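Local coordinates for protein UDP-N-acetylglucosamine 4,6-dehydratase (Vibrio fischeri, PDB 3PVZ) that probably acts as a UDP-N-acetylglucosamine 4,6-dehydratase, a lyase that binds NAD on a Rossmann-type fold, at residues F38-G43 with Q61-V66; D114-L119 with K158-V163; T52-K57 with S240-L245; K57-K62 with G85-D90. All blocks are in the same frame, centred on the assembly; numbering follows the deposited sequence.

How the interactions relate
The four contacts lie in and beside the NAD-binding part of a Rossmann-type fold. Interactions 1 and 2 lie on one sheet, with centres about 10 Å apart; strands 37-41 and 115-118 are neighbours in it, joined by backbone hydrogen bonds of L41 with L117 and L119, and both contacts reach NAD. Interaction 4 shares Q61 and K62 with interaction 1 and continues the sheet to strand 90-94, its outermost strand on this side. Interaction 3, about 11 Å from interaction 1, packs helix 46-56, which connects the strands of interaction 1, against helix 237-250. The chain loop it closes encloses interactions 2 and 4, so a helix far along the chain returns to pack on the first crossover helix.

Interaction 1. Residues F38-G43 with Q61-V66; sequences FLVLGG and QKLHVV. With NAD (nicotinamide-adenine-dinucleotide), chain E.
The ring of F38 presents its edge to the carbonyl of K62, with CD2 of F38 3.5 Å from O of K62 and the oxygen in the ring plane, while the ring of Y115 meets F38 at only a small interplanar angle. H64 carries CE of K62 over one imidazole face, displaced toward the rim, and ND1 of H64 is bonded to the Y113 hydroxyl.

These groups belong to two parallel strands of a beta-alpha-beta crossover, whose connecting helix 46-56 packs on the face bearing F38, V40, L63 and V65. N of F38 donates to O of K62 (2.7 Å) from above the carbonyl plane, whereas N of V40 meets O of H64 almost head-on (2.9 Å). On the other face, CD1 of L39 touches CG2 of V66 at 3.8 Å; L39 reaches it with CG anti to the backbone N (chi1 175°). Back on the helix-covered face, CG1 of V65 rests 3.6 Å from CA of G43.

At the C-terminal end, O of V66 receives weak bonds from N of G42 and N of G43, and CA of G42 lies 3.7 Å from O4B of NAD. These two weak bonds link the start of the glycine-rich turn to the end of the second strand, beside the adenosine ribose of the cofactor.

Interaction 2. Residues D114-L119 with K158-V163; sequences DYVLNL and KKYFCV. With NAD (nicotinamide-adenine-dinucleotide), chain E.
N118 and Y160 lie side by side and point the same way, the amide standing almost upright on the phenol plane (87°). ND2 of N118 donates to OH of Y160 at 2.9 Å, with the hydroxyl a little out of the amide plane. Each group has a second partner: OD1 of N118 is bonded to the S120 hydroxyl, and OH of Y160 also pairs with T148. Further back on the same ring, O of V116 sits over one face, and CG1 of V116 touches CE2 of Y160 at 3.9 Å.

Across the sheet from these residues, Y115 is gripped by two lysines. CG of K158 lies over one face of its ring, and the chain, bent at chi3 (134°), carries NZ of K158 to OH of Y115, 2.9 Å away; CB of K159 approaches CD1 of Y115 at 3.6 Å, while NZ of K159 leaves for backbone carbonyls at the end of helix 237-250.

The two segments are adjacent parallel strands of the Rossmann-type sheet, connected through helix 131-154, and their C-terminal ends open onto NAD, where O of L119 lies 3.7 Å from C5B of the cofactor. F161 takes leucines at its edge: CB of L117 and CD1 of L119 both lie near the ring plane, the latter 4.1 Å from CE2 of F161. Beyond them the strands diverge, and a water fills in for direct bonding, donating to O of N118 (2.6 Å) and accepting from N of V163 (3.0 Å).

Interaction 3. Residues T52-K57 with S240-L245; sequences TKEIFK and SGELCL
E54 and G241 mark the point where two helices meet, their CA atoms 6.2 Å apart. The short segments of helix 46-56 and helix 237-250 pass with axes 8.8 Å apart and cross at -67°, and G241 has no side chain to hold the backbones away from each other. CG of E54 therefore comes straight onto the main chain of the second helix, 3.7 Å from C of G241.

E54 bends at chi2 (-61°), which turns its carboxylate across the side chain of E242, whose own chain stays extended. OE1 of E54 lies 3.3 Å from CG of E242, and the two carboxylates, their planes close to perpendicular, bring OE1 of E54 within 3.9 Å of OE2 of E242. A water donates to both of these oxygens, although its distance to E54 is doubtfully short.

In the Rossmann-type fold, helix 46-56 follows the glycine-rich turn that meets NAD, and helix 237-250 lies beside it on the same face of the central sheet, so the contact joins two helices of one layer. The crowding of negative charge there is probably eased by two cations, both on E54: NZ of K57 forms a salt bridge to OE2 of E54 at 2.8 Å, arriving from above the carboxylate plane, and R58 pairs with the other oxygen. NE2 of Q238 gives OE2 of E242 a neutral hydrogen bond.

Deeper in, L245 forks over the first helix. Its CD2 touches CB of E54 at 4.0 Å, while CD1 of L245 meets CG1 of I55 at the same distance, the two side chains crossing at a slant.

Interaction 4. Residues K57-K62 with G85-D90; sequences KRNPQK and GYINGD
D90 and Q61 open a parallel pairing at the edge of the Rossmann-type sheet, where the loops leaving helix 46-56 and helix 70-83 turn into strands 62-66 and 90-94. N of D90 donates to O of Q61 at 2.9 Å in a nearly straight bond (166°), although the donor is tilted well out of the carbonyl plane. G89, just before it, brings its CA to 3.3 Å from the same oxygen. D90 then lies beside K62, pointing the same way: OD2 of D90 is 3.6 Å from CE of K62, but the ammonium group continues to D110, and the carboxylate turns to Q92.

Before the K62–D90 beta bridge the loops touch through I87 and P60. I87 holds CG1 in the crowded position between the backbone N and the carbonyl carbon (chi1 60°), which aims CD1 of I87 at the proline ring; the groups cross at about a right angle, with CD1 of I87 3.9 Å from CD of P60. F56 of helix 46-56 also packs on I87, and P60 in turn rests on I55.

N59 slides past I87 in the opposite direction, and its OD1 accepts from two waters. One of these also donates to O of P60, at 2.7 Å, and accepts weakly from N of G89; the other, 2.7 Å from OD1 of N59, accepts from N of N88 at 3.0 Å.

Interaction 1. Residues F38-G43 with Q61-V66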
# COMPACT_ATOMS: atom_id res chain seq x y z
N PHE A 38 4.16 22.11 5.77
CA PHE A 38 4.39 20.72 6.10
C PHE A 38 4.29 19.81 4.90
O PHE A 38 3.34 19.89 4.10
CB PHE A 38 3.42 20.18 7.17
CG PHE A 38 3.40 20.95 8.45
CD1 PHE A 38 4.04 20.45 9.56
CD2 PHE A 38 2.78 22.17 8.53
CE1 PHE A 38 4.03 21.14 10.75
CE2 PHE A 38 2.81 22.89 9.70
CZ PHE A 38 3.42 22.38 10.82
N LEU A 39 5.21 18.84 4.86
CA LEU A 39 5.19 17.74 3.94
C LEU A 39 5.09 16.44 4.76
O LEU A 39 5.92 16.21 5.59
CB LEU A 39 6.50 17.76 3.13
CG LEU A 39 6.73 16.59 2.17
CD1 LEU A 39 5.46 16.37 1.18
CD2 LEU A 39 8.04 16.72 1.43
N VAL A 40 4.09 15.58 4.50
CA VAL A 40 3.97 14.31 5.18
C VAL A 40 4.06 13.21 4.17
O VAL A 40 3.16 13.01 3.34
CB VAL A 40 2.60 14.20 5.95
CG1 VAL A 40 2.53 12.91 6.76
CG2 VAL A 40 2.46 15.43 6.85
N LEU A 41 5.13 12.45 4.29
CA LEU A 41 5.38 11.30 3.48
C LEU A 41 4.84 10.05 4.16
O LEU A 41 4.99 9.85 5.32
CB LEU A 41 6.90 11.17 3.30
CG LEU A 41 7.52 12.44 2.77
CD1 LEU A 41 8.99 12.19 2.48
CD2 LEU A 41 6.78 12.93 1.52
N GLY A 42 4.28 9.17 3.38
CA GLY A 42 3.54 8.05 3.92
C GLY A 42 2.33 8.53 4.68
O GLY A 42 1.85 7.87 5.64
N GLY A 43 1.81 9.65 4.24
CA GLY A 43 0.74 10.30 4.97
C GLY A 43 -0.61 9.63 4.82
O GLY A 43 -1.50 10.07 5.47
N GLN A 61 -0.35 26.50 7.16
CA GLN A 61 -0.21 27.39 6.01
C GLN A 61 -0.19 26.54 4.76
O GLN A 61 -0.76 26.87 3.72
CB GLN A 61 1.06 28.19 6.14
CG GLN A 61 1.06 29.68 6.08
CD GLN A 61 2.52 30.17 6.22
OE1 GLN A 61 3.34 29.54 5.69
NE2 GLN A 61 2.81 31.23 6.95
N LYS A 62 0.47 25.40 4.88
CA LYS A 62 0.77 24.50 3.77
C LYS A 62 0.88 23.10 4.35
O LYS A 62 1.57 22.90 5.36
CB LYS A 62 2.07 24.91 3.06
CG LYS A 62 2.32 24.11 1.78
CD LYS A 62 3.57 24.54 1.09
CE LYS A 62 3.77 23.78 -0.25
NZ LYS A 62 5.15 24.11 -0.75
N LEU A 63 0.14 22.16 3.74
CA LEU A 63 0.18 20.77 4.06
C LEU A 63 0.02 19.89 2.84
O LEU A 63 -1.05 19.80 2.22
CB LEU A 63 -0.84 20.48 5.16
CG LEU A 63 -1.14 19.00 5.46
CD1 LEU A 63 0.15 18.38 5.93
CD2 LEU A 63 -2.30 18.76 6.47
N HIS A 64 1.11 19.23 2.48
CA HIS A 64 1.16 18.35 1.34
C HIS A 64 1.37 16.93 1.81
O HIS A 64 2.25 16.68 2.62
CB HIS A 64 2.28 18.72 0.39
CG HIS A 64 2.00 19.93 -0.44
ND1 HIS A 64 2.82 20.32 -1.47
CD2 HIS A 64 0.99 20.83 -0.39
CE1 HIS A 64 2.32 21.42 -2.04
NE2 HIS A 64 1.21 21.76 -1.38
N VAL A 65 0.47 16.02 1.36
CA VAL A 65 0.50 14.62 1.74
C VAL A 65 0.93 13.76 0.54
O VAL A 65 0.40 13.91 -0.54
CB VAL A 65 -0.90 14.16 2.23
CG1 VAL A 65 -0.81 12.82 2.91
CG2 VAL A 65 -1.51 15.24 3.18
N VAL A 66 1.86 12.85 0.73
CA VAL A 66 2.35 11.98 -0.36
C VAL A 66 2.36 10.51 0.04
O VAL A 66 2.87 10.14 1.07
CB VAL A 66 3.76 12.37 -0.71
CG1 VAL A 66 4.35 11.45 -1.88
CG2 VAL A 66 3.79 13.85 -1.16
PA NAD E . 1.58 1.79 7.42
O1A NAD E . 1.77 0.54 6.62
O2A NAD E . 0.13 1.97 7.75
O5B NAD E . 1.80 3.09 6.53
C5B NAD E . 3.05 3.16 5.82
C4B NAD E . 2.73 4.11 4.66
O4B NAD E . 3.86 4.35 3.84
C3B NAD E . 1.62 3.48 3.75
O3B NAD E . 0.54 4.38 3.57
C2B NAD E . 2.38 3.20 2.44
O2B NAD E . 1.56 3.17 1.28
C1B NAD E . 3.40 4.36 2.51
N9A NAD E . 4.54 4.11 1.64
C8A NAD E . 5.34 3.03 1.64
N7A NAD E . 6.22 3.10 0.70
C5A NAD E . 6.06 4.32 0.11
C6A NAD E . 6.69 4.98 -0.95
N6A NAD E . 7.77 4.36 -1.53
N1A NAD E . 6.26 6.18 -1.34
C2A NAD E . 5.22 6.75 -0.75
N3A NAD E . 4.59 6.16 0.23
C4A NAD E . 4.98 4.97 0.68
O3 NAD E . 2.56 1.75 8.69
PN NAD E . 2.17 2.61 10.02
O1N NAD E . 1.46 1.72 11.02
O2N NAD E . 1.50 3.91 9.86
O5D NAD E . 3.68 2.72 10.69
C5D NAD E . 4.45 3.75 10.08
C4D NAD E . 5.84 3.77 10.71
O4D NAD E . 5.74 3.63 12.16
C3D NAD E . 6.66 2.55 10.22
O3D NAD E . 8.08 2.79 10.21
C2D NAD E . 6.41 1.52 11.35
O2D NAD E . 7.45 0.53 11.43
C1D NAD E . 6.42 2.41 12.58
N1N NAD E . 5.76 1.79 13.74
C2N NAD E . 4.46 1.46 13.63
C3N NAD E . 3.79 0.88 14.69
C7N NAD E . 2.37 0.49 14.58
O7N NAD E . 1.89 -0.09 15.55
N7N NAD E . 1.64 0.71 13.48
C4N NAD E . 4.48 0.64 15.90
C5N NAD E . 5.82 1.01 15.97
C6N NAD E . 6.44 1.58 14.86

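Interaction 2. Residues D114-L119 with K158-V163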
# COMPACT_ATOMS: atom_id res chain seq x y z
N ASP A 114 8.76 23.69 5.78
CA ASP A 114 9.49 23.98 7.01
C ASP A 114 9.73 22.66 7.75
O ASP A 114 10.84 22.43 8.28
CB ASP A 114 8.72 24.96 7.86
CG ASP A 114 8.51 26.27 7.16
OD1 ASP A 114 9.55 26.92 6.88
OD2 ASP A 114 7.31 26.65 6.86
N TYR A 115 8.74 21.77 7.69
CA TYR A 115 8.76 20.54 8.43
C TYR A 115 8.40 19.40 7.48
O TYR A 115 7.38 19.44 6.77
CB TYR A 115 7.76 20.55 9.58
CG TYR A 115 7.99 21.58 10.69
CD1 TYR A 115 8.84 21.31 11.73
CD2 TYR A 115 7.26 22.78 10.73
CE1 TYR A 115 9.06 22.23 12.75
CE2 TYR A 115 7.45 23.68 11.70
CZ TYR A 115 8.36 23.41 12.72
OH TYR A 115 8.59 24.31 13.72
N VAL A 116 9.28 18.40 7.46
CA VAL A 116 9.08 17.23 6.60
C VAL A 116 8.97 16.01 7.53
O VAL A 116 9.83 15.80 8.34
CB VAL A 116 10.22 17.08 5.59
CG1 VAL A 116 10.00 15.80 4.74
CG2 VAL A 116 10.31 18.36 4.70
N LEU A 117 7.85 15.27 7.43
CA LEU A 117 7.57 14.13 8.29
C LEU A 117 7.50 12.87 7.42
O LEU A 117 6.81 12.85 6.41
CB LEU A 117 6.23 14.32 9.03
CG LEU A 117 6.13 15.46 10.06
CD1 LEU A 117 5.85 16.80 9.35
CD2 LEU A 117 5.05 15.20 11.11
N ASN A 118 8.28 11.86 7.75
CA ASN A 118 8.32 10.62 6.98
C ASN A 118 7.77 9.48 7.80
O ASN A 118 8.45 8.97 8.69
CB ASN A 118 9.74 10.33 6.54
CG ASN A 118 9.86 9.13 5.57
OD1 ASN A 118 8.90 8.48 5.23
ND2 ASN A 118 11.06 8.91 5.07
N LEU A 119 6.54 9.08 7.50
CA LEU A 119 5.90 7.96 8.13
C LEU A 119 5.74 6.87 7.07
O LEU A 119 4.89 6.02 7.21
CB LEU A 119 4.50 8.34 8.68
CG LEU A 119 4.48 9.19 9.96
CD1 LEU A 119 5.34 8.55 11.06
CD2 LEU A 119 4.88 10.64 9.66
N LYS A 158 13.57 23.24 8.14
CA LYS A 158 14.19 23.40 9.43
C LYS A 158 14.23 22.13 10.25
O LYS A 158 15.05 22.05 11.17
CB LYS A 158 13.59 24.54 10.21
CG LYS A 158 12.19 24.39 10.59
CD LYS A 158 11.84 25.51 11.68
CE LYS A 158 10.53 26.20 11.37
NZ LYS A 158 9.71 26.75 12.56
N LYS A 159 13.41 21.14 9.86
CA LYS A 159 13.22 19.95 10.67
C LYS A 159 12.70 18.79 9.85
O LYS A 159 11.78 18.91 9.05
CB LYS A 159 12.27 20.26 11.85
CG LYS A 159 11.99 19.09 12.78
CD LYS A 159 13.19 19.00 13.77
CE LYS A 159 12.97 17.97 14.82
NZ LYS A 159 11.88 18.39 15.77
N TYR A 160 13.35 17.65 10.07
CA TYR A 160 12.90 16.40 9.49
C TYR A 160 12.55 15.47 10.65
O TYR A 160 13.20 15.45 11.65
CB TYR A 160 14.05 15.80 8.63
CG TYR A 160 13.67 14.58 7.81
CD1 TYR A 160 13.67 13.32 8.37
CD2 TYR A 160 13.33 14.69 6.47
CE1 TYR A 160 13.35 12.20 7.62
CE2 TYR A 160 13.00 13.58 5.72
CZ TYR A 160 13.02 12.33 6.29
OH TYR A 160 12.69 11.21 5.54
N PHE A 161 11.44 14.76 10.51
CA PHE A 161 10.94 13.88 11.52
C PHE A 161 10.72 12.54 10.87
O PHE A 161 10.16 12.43 9.76
CB PHE A 161 9.60 14.39 12.09
CG PHE A 161 8.88 13.34 12.87
CD1 PHE A 161 9.24 13.08 14.21
CD2 PHE A 161 7.95 12.53 12.27
CE1 PHE A 161 8.66 12.05 14.90
CE2 PHE A 161 7.33 11.51 12.99
CZ PHE A 161 7.70 11.28 14.32
N CYS A 162 11.12 11.49 11.59
CA CYS A 162 10.79 10.17 11.15
C CYS A 162 10.78 9.21 12.33
O CYS A 162 11.00 9.62 13.44
CB CYS A 162 11.77 9.71 10.07
SG CYS A 162 13.42 9.65 10.65
N VAL A 163 10.53 7.93 12.09
CA VAL A 163 10.33 6.97 13.17
C VAL A 163 11.63 6.33 13.58
O VAL A 163 12.53 6.17 12.76
CB VAL A 163 9.41 5.84 12.75
CG1 VAL A 163 8.16 6.39 12.11
CG2 VAL A 163 10.17 4.87 11.81
PA NAD E . 1.58 1.79 7.42
O1A NAD E . 1.77 0.54 6.62
O2A NAD E . 0.13 1.97 7.75
O5B NAD E . 1.80 3.09 6.53
C5B NAD E . 3.05 3.16 5.82
C4B NAD E . 2.73 4.11 4.66
O4B NAD E . 3.86 4.35 3.84
C3B NAD E . 1.62 3.48 3.75
O3B NAD E . 0.54 4.38 3.57
C2B NAD E . 2.38 3.20 2.44
O2B NAD E . 1.56 3.17 1.28
C1B NAD E . 3.40 4.36 2.51
N9A NAD E . 4.54 4.11 1.64
C8A NAD E . 5.34 3.03 1.64
N7A NAD E . 6.22 3.10 0.70
C5A NAD E . 6.06 4.32 0.11
C6A NAD E . 6.69 4.98 -0.95
N6A NAD E . 7.77 4.36 -1.53
N1A NAD E . 6.26 6.18 -1.34
C2A NAD E . 5.22 6.75 -0.75
N3A NAD E . 4.59 6.16 0.23
C4A NAD E . 4.98 4.97 0.68
O3 NAD E . 2.56 1.75 8.69
PN NAD E . 2.17 2.61 10.02
O1N NAD E . 1.46 1.72 11.02
O2N NAD E . 1.50 3.91 9.86
O5D NAD E . 3.68 2.72 10.69
C5D NAD E . 4.45 3.75 10.08
C4D NAD E . 5.84 3.77 10.71
O4D NAD E . 5.74 3.63 12.16
C3D NAD E . 6.66 2.55 10.22
O3D NAD E . 8.08 2.79 10.21
C2D NAD E . 6.41 1.52 11.35
O2D NAD E . 7.45 0.53 11.43
C1D NAD E . 6.42 2.41 12.58
N1N NAD E . 5.76 1.79 13.74
C2N NAD E . 4.46 1.46 13.63
C3N NAD E . 3.79 0.88 14.69
C7N NAD E . 2.37 0.49 14.58
O7N NAD E . 1.89 -0.09 15.55
N7N NAD E . 1.64 0.71 13.48
C4N NAD E . 4.48 0.64 15.90
C5N NAD E . 5.82 1.01 15.97
C6N NAD E . 6.44 1.58 14.86
O HOH W 1 9.93 6.94 9.32

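Interaction 3. Residues T52-K57 with S240-L245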
# COMPACT_ATOMS: atom_id res chain seq x y z
N THR A 52 -1.29 13.77 10.06
CA THR A 52 -1.81 14.71 9.05
C THR A 52 -3.05 15.42 9.58
O THR A 52 -3.21 16.63 9.46
CB THR A 52 -2.15 13.98 7.70
OG1 THR A 52 -0.98 13.39 7.13
CG2 THR A 52 -2.74 14.98 6.66
N LYS A 53 -3.90 14.65 10.24
CA LYS A 53 -5.08 15.22 10.91
C LYS A 53 -4.64 16.13 12.06
O LYS A 53 -5.10 17.25 12.14
CB LYS A 53 -5.97 14.13 11.40
CG LYS A 53 -6.53 13.34 10.24
CD LYS A 53 -7.76 12.60 10.59
CE LYS A 53 -7.45 11.42 11.45
NZ LYS A 53 -8.72 10.65 11.72
N GLU A 54 -3.70 15.71 12.89
CA GLU A 54 -3.22 16.61 13.91
C GLU A 54 -2.75 17.94 13.37
O GLU A 54 -2.93 18.95 14.01
CB GLU A 54 -2.13 15.99 14.80
CG GLU A 54 -2.62 14.88 15.65
CD GLU A 54 -3.70 15.31 16.61
OE1 GLU A 54 -3.40 16.19 17.44
OE2 GLU A 54 -4.80 14.74 16.59
N ILE A 55 -2.16 17.95 12.20
CA ILE A 55 -1.68 19.18 11.60
C ILE A 55 -2.89 19.95 11.03
O ILE A 55 -3.10 21.13 11.32
CB ILE A 55 -0.61 18.90 10.48
CG1 ILE A 55 0.59 18.18 11.07
CG2 ILE A 55 -0.24 20.20 9.72
CD1 ILE A 55 1.76 17.80 10.03
N PHE A 56 -3.70 19.26 10.24
CA PHE A 56 -4.80 19.89 9.56
C PHE A 56 -5.75 20.67 10.50
O PHE A 56 -6.19 21.76 10.17
CB PHE A 56 -5.59 18.84 8.78
CG PHE A 56 -6.58 19.43 7.83
CD1 PHE A 56 -7.82 19.82 8.28
CD2 PHE A 56 -6.26 19.65 6.51
CE1 PHE A 56 -8.73 20.39 7.42
CE2 PHE A 56 -7.20 20.21 5.62
CZ PHE A 56 -8.44 20.58 6.11
N LYS A 57 -6.08 20.10 11.65
CA LYS A 57 -7.05 20.69 12.56
C LYS A 57 -6.50 21.95 13.23
O LYS A 57 -7.25 22.72 13.84
CB LYS A 57 -7.47 19.66 13.63
CG LYS A 57 -6.40 19.23 14.62
CD LYS A 57 -6.94 18.43 15.84
CE LYS A 57 -7.01 16.94 15.58
NZ LYS A 57 -7.25 16.10 16.87
N SER A 240 -0.82 8.38 18.48
CA SER A 240 0.36 8.26 17.59
C SER A 240 0.61 9.55 16.82
O SER A 240 1.73 10.01 16.67
CB SER A 240 0.28 7.04 16.65
OG SER A 240 -0.73 7.13 15.69
N GLY A 241 -0.46 10.14 16.39
CA GLY A 241 -0.39 11.39 15.66
C GLY A 241 0.08 12.51 16.54
O GLY A 241 0.85 13.35 16.11
N GLU A 242 -0.38 12.51 17.78
CA GLU A 242 0.02 13.57 18.71
C GLU A 242 1.50 13.50 19.07
O GLU A 242 2.16 14.52 19.16
CB GLU A 242 -0.86 13.55 19.95
CG GLU A 242 -2.24 14.12 19.70
CD GLU A 242 -3.21 13.93 20.90
OE1 GLU A 242 -3.02 12.99 21.72
OE2 GLU A 242 -4.18 14.72 21.00
N LEU A 243 1.99 12.29 19.25
CA LEU A 243 3.39 12.07 19.52
C LEU A 243 4.28 12.49 18.34
O LEU A 243 5.26 13.15 18.57
CB LEU A 243 3.62 10.59 19.86
CG LEU A 243 5.03 10.16 20.23
CD1 LEU A 243 5.41 10.77 21.53
CD2 LEU A 243 5.07 8.62 20.39
N CYS A 244 3.93 12.09 17.10
CA CYS A 244 4.63 12.62 15.90
C CYS A 244 4.76 14.16 15.89
O CYS A 244 5.82 14.69 15.61
CB CYS A 244 3.91 12.19 14.62
SG CYS A 244 4.06 10.44 14.27
N LEU A 245 3.65 14.85 16.15
CA LEU A 245 3.60 16.30 16.02
C LEU A 245 4.43 16.97 17.13
O LEU A 245 5.07 17.98 16.88
CB LEU A 245 2.17 16.81 16.11
CG LEU A 245 1.91 18.34 15.94
CD1 LEU A 245 2.27 18.87 14.62
CD2 LEU A 245 0.45 18.67 16.19
O HOH W 2 -4.69 16.74 19.44

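Interaction 4. Residues K57-K62 with G85-D90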
# COMPACT_ATOMS: atom_id res chain seq x y z
N LYS A 57 -6.08 20.10 11.65
CA LYS A 57 -7.05 20.69 12.56
C LYS A 57 -6.50 21.95 13.23
O LYS A 57 -7.25 22.72 13.84
CB LYS A 57 -7.47 19.66 13.63
CG LYS A 57 -6.40 19.23 14.62
CD LYS A 57 -6.94 18.43 15.84
CE LYS A 57 -7.01 16.94 15.58
NZ LYS A 57 -7.25 16.10 16.87
N ARG A 58 -5.17 22.15 13.14
CA ARG A 58 -4.53 23.36 13.68
C ARG A 58 -4.21 24.40 12.59
O ARG A 58 -3.35 25.30 12.78
CB ARG A 58 -3.27 22.95 14.41
CG ARG A 58 -3.63 22.21 15.74
CD ARG A 58 -2.43 21.80 16.48
NE ARG A 58 -2.80 21.20 17.75
CZ ARG A 58 -3.03 19.88 17.96
NH1 ARG A 58 -2.95 18.98 16.97
NH2 ARG A 58 -3.37 19.45 19.17
N ASN A 59 -4.87 24.22 11.44
CA ASN A 59 -4.99 25.22 10.38
C ASN A 59 -3.65 25.67 9.78
O ASN A 59 -3.30 26.82 9.91
CB ASN A 59 -5.78 26.41 10.90
CG ASN A 59 -6.02 27.44 9.85
OD1 ASN A 59 -6.29 27.11 8.69
ND2 ASN A 59 -5.84 28.72 10.22
N PRO A 60 -2.91 24.76 9.15
CA PRO A 60 -1.56 24.98 8.67
C PRO A 60 -1.50 25.84 7.39
O PRO A 60 -2.44 25.82 6.58
CB PRO A 60 -1.12 23.60 8.27
CG PRO A 60 -2.37 22.91 7.82
CD PRO A 60 -3.43 23.43 8.77
N GLN A 61 -0.35 26.50 7.16
CA GLN A 61 -0.21 27.39 6.01
C GLN A 61 -0.19 26.54 4.76
O GLN A 61 -0.76 26.87 3.72
CB GLN A 61 1.06 28.19 6.14
CG GLN A 61 1.06 29.68 6.08
CD GLN A 61 2.52 30.17 6.22
OE1 GLN A 61 3.34 29.54 5.69
NE2 GLN A 61 2.81 31.23 6.95
N LYS A 62 0.47 25.40 4.88
CA LYS A 62 0.77 24.50 3.77
C LYS A 62 0.88 23.10 4.35
O LYS A 62 1.57 22.90 5.36
CB LYS A 62 2.07 24.91 3.06
CG LYS A 62 2.32 24.11 1.78
CD LYS A 62 3.57 24.54 1.09
CE LYS A 62 3.77 23.78 -0.25
NZ LYS A 62 5.15 24.11 -0.75
N GLY A 85 -13.53 19.80 7.84
CA GLY A 85 -13.96 20.70 6.78
C GLY A 85 -12.75 21.18 5.96
O GLY A 85 -11.97 20.37 5.49
N TYR A 86 -12.65 22.49 5.78
CA TYR A 86 -11.71 23.10 4.84
C TYR A 86 -10.92 24.18 5.53
O TYR A 86 -11.35 24.70 6.55
CB TYR A 86 -12.44 23.70 3.63
CG TYR A 86 -13.32 22.69 2.90
CD1 TYR A 86 -12.84 22.00 1.80
CD2 TYR A 86 -14.60 22.40 3.35
CE1 TYR A 86 -13.63 21.06 1.14
CE2 TYR A 86 -15.41 21.46 2.69
CZ TYR A 86 -14.91 20.80 1.59
OH TYR A 86 -15.66 19.86 0.92
N ILE A 87 -9.74 24.45 4.98
CA ILE A 87 -8.86 25.50 5.44
C ILE A 87 -8.49 26.41 4.27
O ILE A 87 -8.70 26.05 3.12
CB ILE A 87 -7.54 24.93 6.05
CG1 ILE A 87 -6.76 24.10 5.00
CG2 ILE A 87 -7.85 24.16 7.33
CD1 ILE A 87 -5.52 23.45 5.53
N ASN A 88 -7.89 27.57 4.57
CA ASN A 88 -7.57 28.56 3.51
C ASN A 88 -6.25 28.22 2.85
O ASN A 88 -6.01 28.62 1.73
CB ASN A 88 -7.38 29.93 4.10
CG ASN A 88 -8.64 30.48 4.70
OD1 ASN A 88 -9.78 30.14 4.27
ND2 ASN A 88 -8.45 31.38 5.71
N GLY A 89 -5.42 27.49 3.60
CA GLY A 89 -4.03 27.19 3.24
C GLY A 89 -3.93 26.12 2.19
O GLY A 89 -4.93 25.67 1.64
N ASP A 90 -2.69 25.76 1.87
CA ASP A 90 -2.40 25.02 0.68
C ASP A 90 -2.37 23.55 1.09
O ASP A 90 -1.29 23.02 1.45
CB ASP A 90 -1.05 25.53 0.15
CG ASP A 90 -0.53 24.79 -1.05
OD1 ASP A 90 -1.24 23.93 -1.62
OD2 ASP A 90 0.63 25.07 -1.42
O HOH W 3 -4.69 27.22 6.47
O HOH W 4 -8.38 28.27 7.45